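Local atomic coordinates of ketol-acid reductoisomerase (NAD(+)) (uncultured archaeon GZfos26G2, PDB entry 4XDY), a protein that catalyses a magnesium-dependent alkyl migration and the NADH-dependent reduction that follows it, a shared step in the biosynthesis of valine and isoleucine. Residues Met211-Gly214 and Phe215-Leu218; Ile248-Met251 and Ala252-Ser256; Ile255-Thr258 and Ala259-Gly262; Glu319-Gly322 and Ala323-Arg326. All coordinates share one frame; numbering follows the deposited sequence. Where two conformers were deposited one is given.

Interaction 1: residues Met211-Gly214 and Phe215-Leu218; sequences MRNG and FEVL
In the conformer described here, Arg212 meets Glu216 one helical turn on in a salt bridge, NH1 of Arg212 lying 2.8 Å from OE2 of Glu216. The donor reaches the syn side of the carboxylate oxygen, 26° out of the carboxylate plane, and the two flat groups stand 73° apart, so the pair is held by one N-H rather than by a flat two-pronged grip. The bend at chi3 (98°) turns the NH1 edge of the guanidinium toward Glu216, and Arg212 CG packs 3.5 Å from the same OE2. Glu216 reaches out with its chain extended beyond CG, which itself rests 3.2 Å from the Arg212 carbonyl oxygen. Beneath this pair, Glu216 N donates to Arg212 O (2.9 Å), and Val217 N to Asn213 O (3.0 Å).

Further out, OE2 of Glu216 has a second partner in His316, OE1 is salt-bridged to Lys276 of the second subunit, and Arg212 NH2 pairs with Glu209. This network would favour a charged carboxylate. Phe215 leads away from the turn to pack on Pro225 and Ala228 of helix 225-254. The arrangement is a classic i to i+4 salt bridge on an alpha helix, here in the all-helical C-terminal knotted domain at the dimer interface.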
loop_
_atom_site.group_PDB
_atom_site.type_symbol
_atom_site.label_atom_id
_atom_site.label_comp_id
_atom_site.label_asym_id
_atom_site.label_seq_id
_atom_site.Cartn_x
_atom_site.Cartn_y
_atom_site.Cartn_z
ATOM N N MET A 211 5.900 2.915 -8.979
ATOM C CA MET A 211 4.641 3.320 -9.566
ATOM C C MET A 211 4.810 4.296 -10.750
ATOM O O MET A 211 4.121 4.120 -11.770
ATOM C CB MET A 211 3.780 3.945 -8.496
ATOM C CG MET A 211 3.267 2.929 -7.496
ATOM S SD MET A 211 2.052 3.628 -6.320
ATOM C CE MET A 211 3.034 4.973 -5.778
ATOM N N ARG A 212 5.726 5.272 -10.617
ATOM C CA ARG A 212 5.903 6.266 -11.674
ATOM C C ARG A 212 6.432 5.651 -12.948
ATOM O O ARG A 212 5.958 5.956 -14.065
ATOM C CB ARG A 212 6.847 7.414 -11.244
ATOM C CG ARG A 212 7.573 8.089 -12.435
ATOM C CD ARG A 212 8.366 9.321 -12.077
ATOM N NE ARG A 212 9.738 8.952 -11.922
ATOM C CZ ARG A 212 10.608 9.030 -12.891
ATOM N NH1 ARG A 212 10.272 9.485 -14.080
ATOM N NH2 ARG A 212 11.804 8.677 -12.666
ATOM N N ASN A 213 7.429 4.794 -12.825
ATOM C CA ASN A 213 7.970 4.147 -14.000
ATOM C C ASN A 213 6.957 3.217 -14.652
ATOM O O ASN A 213 6.809 3.239 -15.910
ATOM C CB ASN A 213 9.300 3.396 -13.706
ATOM C CG ASN A 213 10.475 4.320 -13.695
ATOM O OD1 ASN A 213 11.012 4.636 -14.737
ATOM N ND2 ASN A 213 10.905 4.759 -12.486
ATOM N N GLY A 214 6.190 2.453 -13.858
ATOM C CA GLY A 214 5.105 1.673 -14.462
ATOM C C GLY A 214 4.084 2.504 -15.222
ATOM O O GLY A 214 3.669 2.152 -16.367
ATOM N N PHE A 215 3.675 3.594 -14.613
ATOM C CA PHE A 215 2.662 4.488 -15.168
ATOM C C PHE A 215 3.207 5.042 -16.513
ATOM O O PHE A 215 2.513 5.025 -17.529
ATOM C CB PHE A 215 2.421 5.628 -14.191
ATOM C CG PHE A 215 1.452 6.684 -14.693
ATOM C CD1 PHE A 215 1.933 7.746 -15.490
ATOM C CD2 PHE A 215 0.127 6.700 -14.304
ATOM C CE1 PHE A 215 1.092 8.743 -15.907
ATOM C CE2 PHE A 215 -0.740 7.711 -14.761
ATOM C CZ PHE A 215 -0.242 8.702 -15.556
ATOM N N GLU A 216 4.461 5.505 -16.509
ATOM C CA GLU A 216 5.082 6.032 -17.723
ATOM C C GLU A 216 5.169 5.006 -18.870
ATOM O O GLU A 216 4.950 5.285 -20.029
ATOM C CB GLU A 216 6.444 6.628 -17.432
ATOM C CG GLU A 216 6.392 7.903 -16.597
ATOM C CD GLU A 216 7.791 8.516 -16.336
ATOM O OE1 GLU A 216 8.772 7.933 -16.808
ATOM O OE2 GLU A 216 7.864 9.502 -15.584
ATOM N N VAL A 217 5.568 3.802 -18.538
ATOM C CA VAL A 217 5.600 2.748 -19.505
ATOM C C VAL A 217 4.270 2.525 -20.201
ATOM O O VAL A 217 4.220 2.435 -21.488
ATOM C CB VAL A 217 6.239 1.462 -18.929
ATOM C CG1 VAL A 217 6.002 0.284 -19.905
ATOM C CG2 VAL A 217 7.722 1.675 -18.593
ATOM N N LEU A 218 3.193 2.428 -19.437
ATOM C CA LEU A 218 1.872 2.314 -20.031
ATOM C C LEU A 218 1.511 3.511 -20.927
ATOM O O LEU A 218 1.051 3.315 -22.057
ATOM C CB LEU A 218 0.849 2.078 -18.948
ATOM C CG LEU A 218 0.926 0.619 -18.353
ATOM C CD1 LEU A 218 -0.088 0.588 -17.204
ATOM C CD2 LEU A 218 0.528 -0.402 -19.372
#

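Interaction 2: residues Ile248-Met251 and Ala252-Ser256; sequences IKRM and AEVIS. With HIO (N-hydroxy-N-isopropyloxamic acid), chain I; NAI (1,4-dihydronicotinamide adenine dinucleotide), chain L.
Arg250 reaches forward along the helix to both Glu253 and Val254. Its CG stands trans to the backbone nitrogen, and a bend at chi2 (54°) swings the guanidinium over Val254, whose CG2 sits above the centre of the plane, 3.5 Å from Arg250 CZ. At the edge of the same group NH1 makes a salt bridge to OE1 of Glu253, 3.2 Å away. That oxygen lies in the guanidinium plane, while the carboxylate is turned 77° against it. The other carboxylate oxygen, Glu253 OE2, touches the extended Lys249 chain at CE (3.4 Å); the ammonium itself stays beyond salt-bridge range.

On the buried side Met251 bends at chi2 and chi3, which brings SD to 3.7 Å from CG2 of Ile255. Ile255 CG1 stands between its backbone N and carbonyl carbon (chi1 67°), so that CG2 and, at the end of the other branch, CD1 both border the sulfur. The last turn closes with an almost straight bond from Ile255 N to Met251 O (3.0 Å). Ile255 then leaves helical geometry, and Ser256 N donates to O12 of the bound inhibitor (2.8 Å).

This is the C-terminal end of helix 225-254. Met251 and Ala252 pack on Met263 of helix 257-270, which follows directly, while Met251 and Val254 also meet Val208 and Pro137 of the second subunit.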
loop_
_atom_site.group_PDB
_atom_site.type_symbol
_atom_site.label_atom_id
_atom_site.label_comp_id
_atom_site.label_asym_id
_atom_site.label_seq_id
_atom_site.Cartn_x
_atom_site.Cartn_y
_atom_site.Cartn_z
ATOM N N ILE A 248 2.707 -11.963 2.123
ATOM C CA ILE A 248 2.648 -12.319 0.691
ATOM C C ILE A 248 1.752 -13.523 0.521
ATOM O O ILE A 248 1.043 -13.623 -0.492
ATOM C CB ILE A 248 4.045 -12.572 0.147
ATOM C CG1 ILE A 248 4.911 -11.327 0.312
ATOM C CG2 ILE A 248 4.012 -13.054 -1.309
ATOM C CD1 ILE A 248 6.381 -11.666 0.353
ATOM N N LYS A 249 1.734 -14.444 1.507
ATOM C CA LYS A 249 0.852 -15.590 1.426
ATOM C C LYS A 249 -0.626 -15.254 1.171
ATOM O O LYS A 249 -1.292 -15.827 0.298
ATOM C CB LYS A 249 0.900 -16.345 2.775
ATOM C CG LYS A 249 0.003 -17.556 2.737
ATOM C CD LYS A 249 0.207 -18.427 3.978
ATOM C CE LYS A 249 -1.032 -19.303 4.148
ATOM N NZ LYS A 249 -0.707 -20.548 4.884
ATOM N N ARG A 250 -1.167 -14.329 1.946
ATOM C CA ARG A 250 -2.564 -13.897 1.784
ATOM C C ARG A 250 -2.808 -13.259 0.436
ATOM O O ARG A 250 -3.764 -13.528 -0.261
ATOM C CB ARG A 250 -2.912 -12.878 2.867
ATOM C CG ARG A 250 -4.321 -12.283 2.854
ATOM C CD ARG A 250 -5.345 -13.381 2.852
ATOM N NE ARG A 250 -6.720 -12.946 2.791
ATOM C CZ ARG A 250 -7.718 -13.701 2.297
ATOM N NH1 ARG A 250 -7.547 -14.951 1.814
ATOM N NH2 ARG A 250 -8.899 -13.180 2.292
ATOM N N MET A 251 -1.915 -12.355 0.081
ATOM C CA MET A 251 -2.062 -11.683 -1.195
ATOM C C MET A 251 -2.043 -12.645 -2.367
ATOM O O MET A 251 -2.888 -12.570 -3.263
ATOM C CB MET A 251 -1.009 -10.574 -1.270
ATOM C CG MET A 251 -1.163 -9.651 -2.493
ATOM S SD MET A 251 -0.249 -10.175 -3.947
ATOM C CE MET A 251 1.378 -9.539 -3.529
ATOM N N ALA A 252 -1.066 -13.571 -2.386
ATOM C CA ALA A 252 -0.953 -14.539 -3.429
ATOM C C ALA A 252 -2.203 -15.452 -3.523
ATOM O O ALA A 252 -2.494 -15.968 -4.600
ATOM C CB ALA A 252 0.290 -15.411 -3.207
ATOM N N GLU A 253 -2.868 -15.683 -2.427
ATOM C CA GLU A 253 -4.093 -16.505 -2.387
ATOM C C GLU A 253 -5.265 -15.796 -3.074
ATOM O O GLU A 253 -6.083 -16.413 -3.740
ATOM C CB GLU A 253 -4.575 -16.699 -0.898
ATOM C CG GLU A 253 -3.903 -17.802 -0.162
ATOM C CD GLU A 253 -4.286 -17.837 1.319
ATOM O OE1 GLU A 253 -5.160 -17.064 1.827
ATOM O OE2 GLU A 253 -3.590 -18.595 2.009
ATOM N N VAL A 254 -5.307 -14.486 -2.930
ATOM C CA VAL A 254 -6.457 -13.672 -3.405
ATOM C C VAL A 254 -6.307 -13.279 -4.894
ATOM O O VAL A 254 -7.260 -13.396 -5.665
ATOM C CB VAL A 254 -6.690 -12.443 -2.502
ATOM C CG1 VAL A 254 -7.726 -11.522 -3.114
ATOM C CG2 VAL A 254 -7.025 -12.880 -1.056
ATOM N N ILE A 255 -5.112 -12.883 -5.312
ATOM C CA ILE A 255 -4.866 -12.578 -6.739
ATOM C C ILE A 255 -5.146 -13.828 -7.565
ATOM O O ILE A 255 -5.138 -14.933 -7.040
ATOM C CB ILE A 255 -3.468 -12.015 -7.008
ATOM C CG1 ILE A 255 -2.354 -13.073 -6.734
ATOM C CG2 ILE A 255 -3.213 -10.806 -6.114
ATOM C CD1 ILE A 255 -0.991 -12.475 -6.899
ATOM N N SER A 256 -5.284 -13.668 -8.865
ATOM C CA SER A 256 -5.505 -14.768 -9.734
ATOM C C SER A 256 -4.230 -15.622 -9.871
ATOM O O SER A 256 -3.119 -15.158 -9.647
ATOM C CB SER A 256 -5.900 -14.302 -11.106
ATOM O OG SER A 256 -4.798 -13.796 -11.872
HETATM C C1 HIO I . -5.251 -10.559 -11.005
HETATM O O11 HIO I . -5.092 -11.149 -12.048
HETATM O O12 HIO I . -5.498 -11.038 -9.908
HETATM C C2 HIO I . -5.343 -9.054 -11.169
HETATM O O2 HIO I . -5.643 -8.616 -12.306
HETATM N N3 HIO I . -5.187 -8.190 -10.211
HETATM O O3 HIO I . -5.741 -6.834 -10.552
HETATM C C4 HIO I . -4.601 -8.444 -8.909
HETATM C C41 HIO I . -3.405 -7.534 -8.575
HETATM C C42 HIO I . -5.762 -8.273 -7.936
HETATM P PA NAI L . -10.288 -18.389 -8.538
HETATM O O1A NAI L . -8.838 -18.919 -8.706
HETATM O O2A NAI L . -10.716 -17.921 -7.200
HETATM O O5B NAI L . -11.265 -19.561 -9.024
HETATM C C5B NAI L . -12.697 -19.473 -8.884
HETATM C C4B NAI L . -13.244 -20.815 -8.454
HETATM O O4B NAI L . -13.010 -21.696 -9.580
HETATM C C3B NAI L . -12.509 -21.506 -7.297
HETATM O O3B NAI L . -12.919 -21.045 -6.025
HETATM C C2B NAI L . -12.969 -22.977 -7.533
HETATM O O2B NAI L . -14.186 -23.319 -6.868
HETATM C C1B NAI L . -13.090 -23.009 -9.046
HETATM N N9A NAI L . -11.997 -23.814 -9.671
HETATM C C8A NAI L . -10.674 -23.751 -9.419
HETATM N N7A NAI L . -9.974 -24.623 -10.206
HETATM C C5A NAI L . -10.910 -25.284 -10.942
HETATM C C6A NAI L . -10.873 -26.356 -11.926
HETATM N N6A NAI L . -9.684 -26.899 -12.250
HETATM N N1A NAI L . -12.027 -26.767 -12.509
HETATM C C2A NAI L . -13.199 -26.243 -12.121
HETATM N N3A NAI L . -13.319 -25.230 -11.218
HETATM C C4A NAI L . -12.216 -24.752 -10.609
HETATM O O3 NAI L . -10.486 -17.348 -9.758
HETATM P PN NAI L . -10.243 -15.726 -9.593
HETATM O O1N NAI L . -11.417 -15.163 -8.819
HETATM O O2N NAI L . -8.877 -15.441 -9.039
HETATM O O5D NAI L . -10.250 -15.330 -11.112
HETATM C C5D NAI L . -11.433 -15.281 -11.947
HETATM C C4D NAI L . -11.303 -14.344 -13.110
HETATM O O4D NAI L . -11.197 -12.983 -12.548
HETATM C C3D NAI L . -10.097 -14.540 -13.931
HETATM O O3D NAI L . -10.397 -14.249 -15.325
HETATM C C2D NAI L . -9.092 -13.503 -13.408
HETATM O O2D NAI L . -8.045 -13.073 -14.265
HETATM C C1D NAI L . -10.056 -12.320 -13.154
HETATM N N1N NAI L . -9.601 -11.386 -12.116
HETATM C C2N NAI L . -9.288 -11.752 -10.880
HETATM C C3N NAI L . -8.882 -10.890 -9.874
HETATM C C7N NAI L . -8.658 -11.357 -8.555
HETATM O O7N NAI L . -8.301 -12.536 -8.209
HETATM N N7N NAI L . -9.090 -10.569 -7.607
HETATM C C4N NAI L . -8.929 -9.435 -10.186
HETATM C C5N NAI L . -9.548 -9.082 -11.412
HETATM C C6N NAI L . -9.849 -10.014 -12.369
#

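Interaction 3: residues Ile255-Thr258 and Ala259-Gly262; sequences ISNT and AEYG. With MG (magnesium ion), chain F; HIO (N-hydroxy-N-isopropyloxamic acid), chain I; NAI (1,4-dihydronicotinamide adenine dinucleotide), chain L.
Ser256, its backbone extended just before the helix, stands at the N-cap of helix 257-270, and the first turn closes as Glu260 N donates to Ser256 O (2.9 Å). The serine side chain caps the same turn, OG accepting from Ala259 N at 2.9 Å. Ser256 OG also gives its own proton to O11 of the inhibitor, 2.7 Å away. With chi1 at 76°, OG turns in over its own backbone, where it meets both partners. Ala259 CB lies 3.4 Å from inhibitor O11 and also touches Ile255 CB.

A helix start that grips a ligand carboxylate suits the role predicted for Ser256 in substrate binding, and the partly positive N-terminus probably favours the anion. The pocket is shared across the dimer of knotted C-terminal domains: Ala259 packs on Glu199 of the second subunit, a ligand of the catalytic magnesium site.

A separate magnesium ion is bound by Asn257 OD1 (2.1 Å) and four waters. One of these waters lies 2.9 Å from Ile255 O and another near O1A of the NADH phosphate, each placed to donate, though more acceptors are in reach than they have protons. The Glu260 carboxylate runs alongside the Asn257 amide, planes 32° apart, and is salt-bridged to Arg310 of the second subunit, whereas Asn257 ND2 donates to Glu88 of that subunit.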
loop_
_atom_site.group_PDB
_atom_site.type_symbol
_atom_site.label_atom_id
_atom_site.label_comp_id
_atom_site.label_asym_id
_atom_site.label_seq_id
_atom_site.Cartn_x
_atom_site.Cartn_y
_atom_site.Cartn_z
ATOM N N ILE A 255 -5.112 -12.883 -5.312
ATOM C CA ILE A 255 -4.866 -12.578 -6.739
ATOM C C ILE A 255 -5.146 -13.828 -7.565
ATOM O O ILE A 255 -5.138 -14.933 -7.040
ATOM C CB ILE A 255 -3.468 -12.015 -7.008
ATOM C CG1 ILE A 255 -2.354 -13.073 -6.734
ATOM C CG2 ILE A 255 -3.213 -10.806 -6.114
ATOM C CD1 ILE A 255 -0.991 -12.475 -6.899
ATOM N N SER A 256 -5.284 -13.668 -8.865
ATOM C CA SER A 256 -5.505 -14.768 -9.734
ATOM C C SER A 256 -4.230 -15.622 -9.871
ATOM O O SER A 256 -3.119 -15.158 -9.647
ATOM C CB SER A 256 -5.900 -14.302 -11.106
ATOM O OG SER A 256 -4.798 -13.796 -11.872
ATOM N N ASN A 257 -4.407 -16.881 -10.274
ATOM C CA ASN A 257 -3.213 -17.745 -10.539
ATOM C C ASN A 257 -2.395 -17.177 -11.662
ATOM O O ASN A 257 -1.145 -17.233 -11.607
ATOM C CB ASN A 257 -3.634 -19.195 -10.847
ATOM C CG ASN A 257 -4.436 -19.789 -9.755
ATOM O OD1 ASN A 257 -4.220 -19.483 -8.553
ATOM N ND2 ASN A 257 -5.336 -20.711 -10.098
ATOM N N THR A 258 -3.038 -16.514 -12.660
ATOM C CA THR A 258 -2.332 -15.832 -13.737
ATOM C C THR A 258 -1.386 -14.778 -13.155
ATOM O O THR A 258 -0.185 -14.673 -13.563
ATOM C CB THR A 258 -3.345 -15.137 -14.719
ATOM O OG1 THR A 258 -4.196 -16.154 -15.245
ATOM C CG2 THR A 258 -2.637 -14.490 -15.834
ATOM N N ALA A 259 -1.929 -13.979 -12.236
ATOM C CA ALA A 259 -1.150 -12.908 -11.621
ATOM C C ALA A 259 -0.013 -13.481 -10.712
ATOM O O ALA A 259 1.073 -12.920 -10.611
ATOM C CB ALA A 259 -2.035 -11.992 -10.788
ATOM N N GLU A 260 -0.355 -14.512 -9.942
ATOM C CA GLU A 260 0.629 -15.189 -9.070
ATOM C C GLU A 260 1.815 -15.767 -9.870
ATOM O O GLU A 260 2.975 -15.556 -9.499
ATOM C CB GLU A 260 -0.077 -16.290 -8.263
ATOM C CG GLU A 260 0.740 -16.824 -7.116
ATOM C CD GLU A 260 0.034 -18.001 -6.416
ATOM O OE1 GLU A 260 -0.944 -18.558 -6.978
ATOM O OE2 GLU A 260 0.487 -18.372 -5.308
ATOM N N TYR A 261 1.518 -16.425 -10.993
ATOM C CA TYR A 261 2.527 -16.864 -11.962
ATOM C C TYR A 261 3.319 -15.689 -12.442
ATOM O O TYR A 261 4.551 -15.698 -12.435
ATOM C CB TYR A 261 1.911 -17.591 -13.126
ATOM C CG TYR A 261 2.933 -17.973 -14.177
ATOM C CD1 TYR A 261 3.919 -18.993 -13.945
ATOM C CD2 TYR A 261 2.886 -17.411 -15.414
ATOM C CE1 TYR A 261 4.844 -19.287 -14.937
ATOM C CE2 TYR A 261 3.802 -17.722 -16.387
ATOM C CZ TYR A 261 4.775 -18.700 -16.150
ATOM O OH TYR A 261 5.693 -18.995 -17.175
ATOM N N GLY A 262 2.652 -14.623 -12.879
ATOM C CA GLY A 262 3.361 -13.439 -13.357
ATOM C C GLY A 262 4.258 -12.858 -12.306
ATOM O O GLY A 262 5.365 -12.405 -12.616
HETATM MG MG MG F . -4.880 -19.083 -6.596
HETATM C C1 HIO I . -5.251 -10.559 -11.005
HETATM O O11 HIO I . -5.092 -11.149 -12.048
HETATM O O12 HIO I . -5.498 -11.038 -9.908
HETATM C C2 HIO I . -5.343 -9.054 -11.169
HETATM O O2 HIO I . -5.643 -8.616 -12.306
HETATM N N3 HIO I . -5.187 -8.190 -10.211
HETATM O O3 HIO I . -5.741 -6.834 -10.552
HETATM C C4 HIO I . -4.601 -8.444 -8.909
HETATM C C41 HIO I . -3.405 -7.534 -8.575
HETATM C C42 HIO I . -5.762 -8.273 -7.936
HETATM P PA NAI L . -10.288 -18.389 -8.538
HETATM O O1A NAI L . -8.838 -18.919 -8.706
HETATM O O2A NAI L . -10.716 -17.921 -7.200
HETATM O O5B NAI L . -11.265 -19.561 -9.024
HETATM C C5B NAI L . -12.697 -19.473 -8.884
HETATM C C4B NAI L . -13.244 -20.815 -8.454
HETATM O O4B NAI L . -13.010 -21.696 -9.580
HETATM C C3B NAI L . -12.509 -21.506 -7.297
HETATM O O3B NAI L . -12.919 -21.045 -6.025
HETATM C C2B NAI L . -12.969 -22.977 -7.533
HETATM O O2B NAI L . -14.186 -23.319 -6.868
HETATM C C1B NAI L . -13.090 -23.009 -9.046
HETATM N N9A NAI L . -11.997 -23.814 -9.671
HETATM C C8A NAI L . -10.674 -23.751 -9.419
HETATM N N7A NAI L . -9.974 -24.623 -10.206
HETATM C C5A NAI L . -10.910 -25.284 -10.942
HETATM C C6A NAI L . -10.873 -26.356 -11.926
HETATM N N6A NAI L . -9.684 -26.899 -12.250
HETATM N N1A NAI L . -12.027 -26.767 -12.509
HETATM C C2A NAI L . -13.199 -26.243 -12.121
HETATM N N3A NAI L . -13.319 -25.230 -11.218
HETATM C C4A NAI L . -12.216 -24.752 -10.609
HETATM O O3 NAI L . -10.486 -17.348 -9.758
HETATM P PN NAI L . -10.243 -15.726 -9.593
HETATM O O1N NAI L . -11.417 -15.163 -8.819
HETATM O O2N NAI L . -8.877 -15.441 -9.039
HETATM O O5D NAI L . -10.250 -15.330 -11.112
HETATM C C5D NAI L . -11.433 -15.281 -11.947
HETATM C C4D NAI L . -11.303 -14.344 -13.110
HETATM O O4D NAI L . -11.197 -12.983 -12.548
HETATM C C3D NAI L . -10.097 -14.540 -13.931
HETATM O O3D NAI L . -10.397 -14.249 -15.325
HETATM C C2D NAI L . -9.092 -13.503 -13.408
HETATM O O2D NAI L . -8.045 -13.073 -14.265
HETATM C C1D NAI L . -10.056 -12.320 -13.154
HETATM N N1N NAI L . -9.601 -11.386 -12.116
HETATM C C2N NAI L . -9.288 -11.752 -10.880
HETATM C C3N NAI L . -8.882 -10.890 -9.874
HETATM C C7N NAI L . -8.658 -11.357 -8.555
HETATM O O7N NAI L . -8.301 -12.536 -8.209
HETATM N N7N NAI L . -9.090 -10.569 -7.607
HETATM C C4N NAI L . -8.929 -9.435 -10.186
HETATM C C5N NAI L . -9.548 -9.082 -11.412
HETATM C C6N NAI L . -9.849 -10.014 -12.369
HETATM O O HOH W 1 -6.390 -18.121 -7.156
HETATM O O HOH W 2 -3.728 -17.352 -6.459
HETATM O O HOH W 3 -5.120 -21.145 -6.231
HETATM O O HOH W 4 -5.630 -18.887 -4.685
#

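Interaction 4: residues Glu319-Gly322 and Ala323-Arg326; sequences ETVG and AEIR
Val321 and Ile325 form the tightly packed side of this helical turn, CG1 of Val321 lying 3.8 Å from CD1 of Ile325. Ile325 CG1 is trans to its carbonyl carbon (chi1 -67°), which lays the chain back along the helix toward the valine. Beneath them Ile325 N donates to Val321 O at 2.8 Å.

Another side is close-fitting but polar. Arg326 folds back at chi3 so that one guanidinium face covers Gly322 O, 3.4 Å above the plane and offset toward the rim; NH1 passes 3.4 Å from Gly322 C, against backbone with no side chain in between. Two waters in the guanidinium plane carry the link to Glu319: one takes a proton from NH2 and donates to both Glu319 OE1 and O, the other joins NH1 to OE2 (2.7 Å from the water). The Glu319 carboxylate also receives the backbone amides of Ile248 and Lys249 of the second subunit.

The loose, solvent side holds Thr320 and Glu324, joined through a single water whose bond to Glu324 OE1 is weak and long at 3.4 Å. Helix 317-327 thus lies with Val321 and Ile325 against helix 225-254, on Pro225 and Tyr229, and Arg326 NH1 also bonds to Tyr229 OH.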
loop_
_atom_site.group_PDB
_atom_site.type_symbol
_atom_site.label_atom_id
_atom_site.label_comp_id
_atom_site.label_asym_id
_atom_site.label_seq_id
_atom_site.Cartn_x
_atom_site.Cartn_y
_atom_site.Cartn_z
ATOM N N GLU A 319 0.232 12.764 -11.099
ATOM C CA GLU A 319 -0.317 13.671 -10.150
ATOM C C GLU A 319 -1.511 14.496 -10.670
ATOM O O GLU A 319 -2.493 14.665 -9.988
ATOM C CB GLU A 319 0.824 14.565 -9.595
ATOM C CG GLU A 319 1.804 13.856 -8.656
ATOM C CD GLU A 319 1.092 13.350 -7.401
ATOM O OE1 GLU A 319 0.670 14.140 -6.551
ATOM O OE2 GLU A 319 0.818 12.109 -7.341
ATOM N N THR A 320 -1.408 14.997 -11.882
ATOM C CA THR A 320 -2.509 15.811 -12.410
ATOM C C THR A 320 -3.712 14.921 -12.772
ATOM O O THR A 320 -4.854 15.242 -12.430
ATOM C CB THR A 320 -2.055 16.641 -13.645
ATOM O OG1 THR A 320 -1.567 15.794 -14.626
ATOM C CG2 THR A 320 -0.937 17.655 -13.315
ATOM N N VAL A 321 -3.455 13.772 -13.372
ATOM C CA VAL A 321 -4.583 12.884 -13.663
ATOM C C VAL A 321 -5.122 12.247 -12.413
ATOM O O VAL A 321 -6.338 12.134 -12.213
ATOM C CB VAL A 321 -4.210 11.840 -14.712
ATOM C CG1 VAL A 321 -5.381 10.901 -15.006
ATOM C CG2 VAL A 321 -3.797 12.546 -15.994
ATOM N N GLY A 322 -4.230 11.817 -11.513
ATOM C CA GLY A 322 -4.700 11.248 -10.238
ATOM C C GLY A 322 -5.591 12.206 -9.462
ATOM O O GLY A 322 -6.586 11.816 -8.867
ATOM N N ALA A 323 -5.184 13.491 -9.438
ATOM C CA ALA A 323 -6.005 14.488 -8.698
ATOM C C ALA A 323 -7.412 14.606 -9.312
ATOM O O ALA A 323 -8.385 14.676 -8.587
ATOM C CB ALA A 323 -5.317 15.852 -8.581
ATOM N N GLU A 324 -7.482 14.597 -10.620
ATOM C CA GLU A 324 -8.749 14.739 -11.380
ATOM C C GLU A 324 -9.609 13.518 -11.092
ATOM O O GLU A 324 -10.799 13.609 -10.766
ATOM C CB GLU A 324 -8.466 14.801 -12.909
ATOM C CG GLU A 324 -7.680 16.000 -13.435
ATOM C CD GLU A 324 -7.397 16.018 -14.975
ATOM O OE1 GLU A 324 -7.134 14.962 -15.680
ATOM O OE2 GLU A 324 -7.413 17.174 -15.487
ATOM N N ILE A 325 -8.959 12.319 -11.122
ATOM C CA ILE A 325 -9.700 11.071 -10.804
ATOM C C ILE A 325 -10.274 11.027 -9.404
ATOM O O ILE A 325 -11.450 10.667 -9.184
ATOM C CB ILE A 325 -8.791 9.827 -11.079
ATOM C CG1 ILE A 325 -8.507 9.666 -12.562
ATOM C CG2 ILE A 325 -9.355 8.563 -10.464
ATOM C CD1 ILE A 325 -7.511 8.592 -12.948
ATOM N N ARG A 326 -9.453 11.397 -8.440
ATOM C CA ARG A 326 -9.798 11.246 -7.043
ATOM C C ARG A 326 -10.933 12.286 -6.675
ATOM O O ARG A 326 -11.845 11.951 -5.928
ATOM C CB ARG A 326 -8.660 11.434 -6.129
ATOM C CG ARG A 326 -7.625 10.295 -6.146
ATOM C CD ARG A 326 -6.580 10.436 -5.073
ATOM N NE ARG A 326 -5.773 11.661 -5.179
ATOM C CZ ARG A 326 -4.728 11.896 -5.947
ATOM N NH1 ARG A 326 -4.095 10.955 -6.654
ATOM N NH2 ARG A 326 -4.212 13.118 -5.929
HETATM O O HOH W 5 -2.001 14.597 -7.166
HETATM O O HOH W 6 -1.614 11.056 -8.007
HETATM O O HOH W 7 -3.873 15.828 -16.306
#

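All four contacts lie in the C-terminal knotted domain and touch the second subunit. Interactions 2 and 3 are continuous: they share Ile255 and Ser256, their centres are 8 Å apart, and Ala252 CB meets Glu260 OE2 at 3.6 Å across the bend between their helices. Both border the inhibitor and NADH. Interaction 1 lies farther off, its Leu218 side chain about 11 Å from the inhibitor, with a centre 20 Å from that of interaction 3. Interaction 4 comes within about 5 Å of interaction 1 at nearest atoms, but lies 28 Å from interaction 2 between centres, although across the dimer interaction 4 of one subunit meets interaction 2 of the other.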